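Local coordinates for regulator of G-protein signaling 16 (Mus musculus, PDB 3C7L) that speeds GTP hydrolysis by G protein alpha subunits through its RGS domain, driving them into the inactive GDP-bound form and shortening receptor signalling, at residues 55-59 / 105-109; 70-74 / 96-100. All coordinates share one frame; numbering follows the deposited sequence.

Both interactions belong to the helical RGS domain and lie on the same side of its centre, their own centres about 10 Å apart; interaction 2 is nested within the stretch of chain that interaction 1 closes. Interaction 1 joins segment 105-109 to helix 45-57 and the residues just after it, with a buried aromatic pair on its inner side and a salt bridge on its exposed side. Interaction 2 joins helices 63-78 and 90-101 through apolar groups, with no hydrogen bond across, grading from buried Ala-70 and Thr-96 to exposed His-71 and Lys-97. The two meet at Phe-108, whose ring also packs on Ile-73 and Thr-96, while Asn-99 ND2 probably donates a hydrogen bond to Cys-107 O.

Interaction 1: 55-59 / 105-109; sequences EEFKK and TSCFD
Asp-109 OD1 takes a hydrogen bond of 2.7 Å from Lys-58 NZ, within a salt bridge that ties the chain just after helix 45-57 to the start of helix 109-128. The ammonium comes to the syn side of the carboxylate, 20° out of its plane, and OD2 stays farther off, so one oxygen does most of the holding. Lys-58 gets there with its chain extended beyond CG. On the way CE passes the carbonyl of Thr-105, 3.7 Å from its O, and the two side chains, Lys-58 and Asp-109, meet at roughly a right angle.

Deeper in, Phe-57 and Phe-108 form a T-shaped pair, centroids 5.3 Å apart and planes at 78°. Phe-108 brings its CD2-CE2 edge over one face of Phe-57, toward the rim, with CD2 3.9 Å from CE2 of Phe-57. Thr-105 O lies at the edge of the Phe-57 ring, near its plane. Cys-107 SG sits over the centre of one face of Phe-108, about perpendicular to the direction of Phe-57. A chi1 of 171° turns the Phe-57 ring away from its backbone N and toward 105-109.

Leu-66, Arg-69 and Ile-73 of helix 63-78 also touch Phe-57. A type I beta turn from Ser-106 to Asp-109, closed by Asp-109 N to Ser-106 O, delivers Phe-108 and Asp-109 and ends the connection between helices 90-101 and 109-128 of the all-helical RGS fold.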
# COMPACT_ATOMS: atom_id res chain seq x y z
N GLU A 55 5.14 -5.27 -0.33
CA GLU A 55 6.05 -5.68 -1.40
C GLU A 55 7.41 -6.12 -0.87
O GLU A 55 7.99 -7.09 -1.36
CB GLU A 55 6.24 -4.55 -2.40
CG GLU A 55 5.03 -4.29 -3.28
CD GLU A 55 4.62 -5.52 -4.07
OE1 GLU A 55 3.69 -6.23 -3.63
OE2 GLU A 55 5.23 -5.78 -5.12
N GLU A 56 7.93 -5.42 0.13
CA GLU A 56 9.22 -5.80 0.67
C GLU A 56 9.06 -7.03 1.57
O GLU A 56 9.97 -7.86 1.67
CB GLU A 56 9.85 -4.63 1.44
CG GLU A 56 9.07 -4.17 2.66
CD GLU A 56 9.84 -3.15 3.50
OE1 GLU A 56 11.05 -3.38 3.74
OE2 GLU A 56 9.24 -2.14 3.92
N PHE A 57 7.90 -7.16 2.22
CA PHE A 57 7.63 -8.30 3.10
C PHE A 57 7.71 -9.64 2.38
O PHE A 57 8.25 -10.61 2.91
CB PHE A 57 6.23 -8.15 3.72
CG PHE A 57 5.76 -9.37 4.48
CD1 PHE A 57 6.33 -9.70 5.70
CD2 PHE A 57 4.74 -10.17 3.97
CE1 PHE A 57 5.90 -10.83 6.41
CE2 PHE A 57 4.30 -11.30 4.67
CZ PHE A 57 4.88 -11.63 5.89
N LYS A 58 7.17 -9.71 1.17
CA LYS A 58 7.18 -10.96 0.42
C LYS A 58 8.55 -11.41 -0.08
O LYS A 58 8.69 -12.52 -0.59
CB LYS A 58 6.19 -10.89 -0.73
CG LYS A 58 4.74 -11.00 -0.27
CD LYS A 58 3.81 -11.31 -1.42
CE LYS A 58 2.38 -11.53 -0.94
NZ LYS A 58 1.45 -11.81 -2.07
N LYS A 59 9.55 -10.56 0.07
CA LYS A 59 10.91 -10.89 -0.35
C LYS A 59 11.67 -11.58 0.79
O LYS A 59 12.74 -12.14 0.57
CB LYS A 59 11.65 -9.63 -0.78
CG LYS A 59 13.13 -9.85 -1.02
CD LYS A 59 13.85 -8.57 -1.39
CE LYS A 59 15.34 -8.80 -1.45
NZ LYS A 59 15.87 -9.20 -0.12
N THR A 105 2.26 -16.75 3.89
CA THR A 105 2.93 -15.69 3.13
C THR A 105 1.98 -14.72 2.42
O THR A 105 2.35 -13.58 2.14
CB THR A 105 3.88 -16.30 2.07
OG1 THR A 105 4.85 -17.13 2.73
CG2 THR A 105 4.60 -15.21 1.30
N SER A 106 0.77 -15.18 2.12
CA SER A 106 -0.19 -14.31 1.45
C SER A 106 -1.05 -13.63 2.50
O SER A 106 -2.14 -13.14 2.22
CB SER A 106 -1.06 -15.14 0.49
OG SER A 106 -1.83 -16.09 1.20
N CYS A 107 -0.52 -13.59 3.72
CA CYS A 107 -1.18 -13.00 4.88
C CYS A 107 -1.89 -11.67 4.61
O CYS A 107 -3.04 -11.48 5.01
CB CYS A 107 -0.14 -12.81 5.99
SG CYS A 107 -0.77 -12.04 7.47
N PHE A 108 -1.21 -10.77 3.92
CA PHE A 108 -1.75 -9.44 3.63
C PHE A 108 -2.39 -9.24 2.26
O PHE A 108 -2.80 -8.13 1.93
CB PHE A 108 -0.63 -8.41 3.81
CG PHE A 108 -0.01 -8.41 5.17
CD1 PHE A 108 -0.72 -7.96 6.28
CD2 PHE A 108 1.30 -8.85 5.35
CE1 PHE A 108 -0.13 -7.94 7.54
CE2 PHE A 108 1.89 -8.84 6.61
CZ PHE A 108 1.18 -8.38 7.71
N ASP A 109 -2.48 -10.30 1.46
CA ASP A 109 -3.05 -10.20 0.11
C ASP A 109 -4.38 -9.46 -0.02
O ASP A 109 -4.51 -8.54 -0.83
CB ASP A 109 -3.19 -11.59 -0.51
CG ASP A 109 -1.89 -12.10 -1.09
OD1 ASP A 109 -0.81 -11.69 -0.60
OD2 ASP A 109 -1.94 -12.92 -2.02

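Interaction 2: 70-74 / 96-100; sequences AHHIF and TKTNL
Leu-100 CD2 lies over one face of the Phe-74 ring, 4.0 Å from the centroid and 21° off the normal, a CH-pi contact. The same methyl reaches the edge of the His-71 ring near its plane, 3.8 Å from CD2 of that histidine, while the other branch, CD1, presses on Ala-70 CB at 3.8 Å. One leucine thus touches three residues of helix 63-78: Ala-70, His-71 and Phe-74. Around the phenylalanine, Thr-96 CG2 meets the ring edge in plane, and Phe-74 CE1 rests 3.8 Å from Lys-97 CA.

Swinging CG anti to the backbone nitrogen (chi1 -177°) carries the Phe-74 ring across to helix 90-101. An alanine here is likely to leave Leu-100 CD2 without its aromatic face and to open a gap beside Thr-96 and Lys-97. Thr-96 keeps CG2 turned to the ring while its OG1 hydrogen-bonds Thr-92 O, one turn back.

The two helical segments run nearly antiparallel, at 164° with axes 11.3 Å apart. Helix 63-78 packs on two neighbours: Phe-74 faces helix 90-101, while Ala-70 meets Phe-57 and Ile-73 meets Phe-50, both of helix 45-57.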
# COMPACT_ATOMS: atom_id res chain seq x y z
N ALA A 70 5.86 -9.22 9.81
CA ALA A 70 4.41 -9.37 9.71
C ALA A 70 3.69 -8.70 10.89
O ALA A 70 2.65 -8.06 10.71
CB ALA A 70 4.04 -10.84 9.65
N HIS A 71 4.27 -8.86 12.08
CA HIS A 71 3.70 -8.27 13.29
C HIS A 71 3.80 -6.75 13.28
O HIS A 71 2.90 -6.07 13.74
CB HIS A 71 4.40 -8.84 14.53
CG HIS A 71 3.96 -10.22 14.89
ND1 HIS A 71 4.80 -11.15 15.46
CD2 HIS A 71 2.75 -10.82 14.76
CE1 HIS A 71 4.13 -12.27 15.67
NE2 HIS A 71 2.89 -12.10 15.25
N HIS A 72 4.91 -6.23 12.75
CA HIS A 72 5.09 -4.78 12.68
C HIS A 72 4.12 -4.19 11.66
O HIS A 72 3.51 -3.16 11.90
CB HIS A 72 6.53 -4.43 12.28
CG HIS A 72 6.71 -3.00 11.87
ND1 HIS A 72 6.55 -1.95 12.75
CD2 HIS A 72 6.99 -2.44 10.67
CE1 HIS A 72 6.73 -0.81 12.11
NE2 HIS A 72 7.00 -1.08 10.85
N ILE A 73 3.97 -4.86 10.52
CA ILE A 73 3.05 -4.39 9.48
C ILE A 73 1.61 -4.40 9.99
O ILE A 73 0.86 -3.45 9.78
CB ILE A 73 3.17 -5.26 8.20
CG1 ILE A 73 4.51 -4.97 7.51
CG2 ILE A 73 1.99 -5.00 7.26
CD1 ILE A 73 4.78 -5.83 6.28
N PHE A 74 1.25 -5.47 10.69
CA PHE A 74 -0.10 -5.59 11.24
C PHE A 74 -0.36 -4.50 12.29
O PHE A 74 -1.39 -3.83 12.27
CB PHE A 74 -0.27 -6.97 11.89
CG PHE A 74 -1.65 -7.22 12.44
CD1 PHE A 74 -2.67 -7.65 11.60
CD2 PHE A 74 -1.93 -6.99 13.78
CE1 PHE A 74 -3.95 -7.87 12.10
CE2 PHE A 74 -3.21 -7.20 14.29
CZ PHE A 74 -4.22 -7.64 13.44
N THR A 96 -6.99 -10.92 8.05
CA THR A 96 -5.55 -10.70 8.16
C THR A 96 -5.02 -11.22 9.49
O THR A 96 -3.97 -11.85 9.54
CB THR A 96 -5.22 -9.20 7.99
OG1 THR A 96 -5.75 -8.74 6.74
CG2 THR A 96 -3.72 -8.98 8.00
N LYS A 97 -5.75 -10.96 10.57
CA LYS A 97 -5.34 -11.43 11.89
C LYS A 97 -5.32 -12.96 11.91
O LYS A 97 -4.39 -13.56 12.46
CB LYS A 97 -6.31 -10.91 12.96
CG LYS A 97 -5.98 -11.38 14.37
CD LYS A 97 -7.06 -10.96 15.36
CE LYS A 97 -6.71 -11.38 16.78
NZ LYS A 97 -7.76 -10.97 17.77
N THR A 98 -6.34 -13.57 11.32
CA THR A 98 -6.45 -15.03 11.26
C THR A 98 -5.27 -15.60 10.48
O THR A 98 -4.69 -16.61 10.85
CB THR A 98 -7.76 -15.46 10.57
OG1 THR A 98 -8.87 -15.06 11.38
CG2 THR A 98 -7.80 -16.98 10.37
N ASN A 99 -4.93 -14.94 9.38
CA ASN A 99 -3.81 -15.37 8.56
C ASN A 99 -2.51 -15.21 9.34
O ASN A 99 -1.58 -15.99 9.20
CB ASN A 99 -3.73 -14.55 7.27
CG ASN A 99 -4.91 -14.78 6.36
OD1 ASN A 99 -5.63 -15.76 6.50
ND2 ASN A 99 -5.10 -13.88 5.40
N LEU A 100 -2.46 -14.16 10.16
CA LEU A 100 -1.29 -13.89 10.97
C LEU A 100 -1.14 -15.02 11.99
O LEU A 100 -0.03 -15.40 12.35
CB LEU A 100 -1.48 -12.55 11.70
CG LEU A 100 -0.26 -11.84 12.30
CD1 LEU A 100 0.60 -11.27 11.18
CD2 LEU A 100 -0.73 -10.71 13.22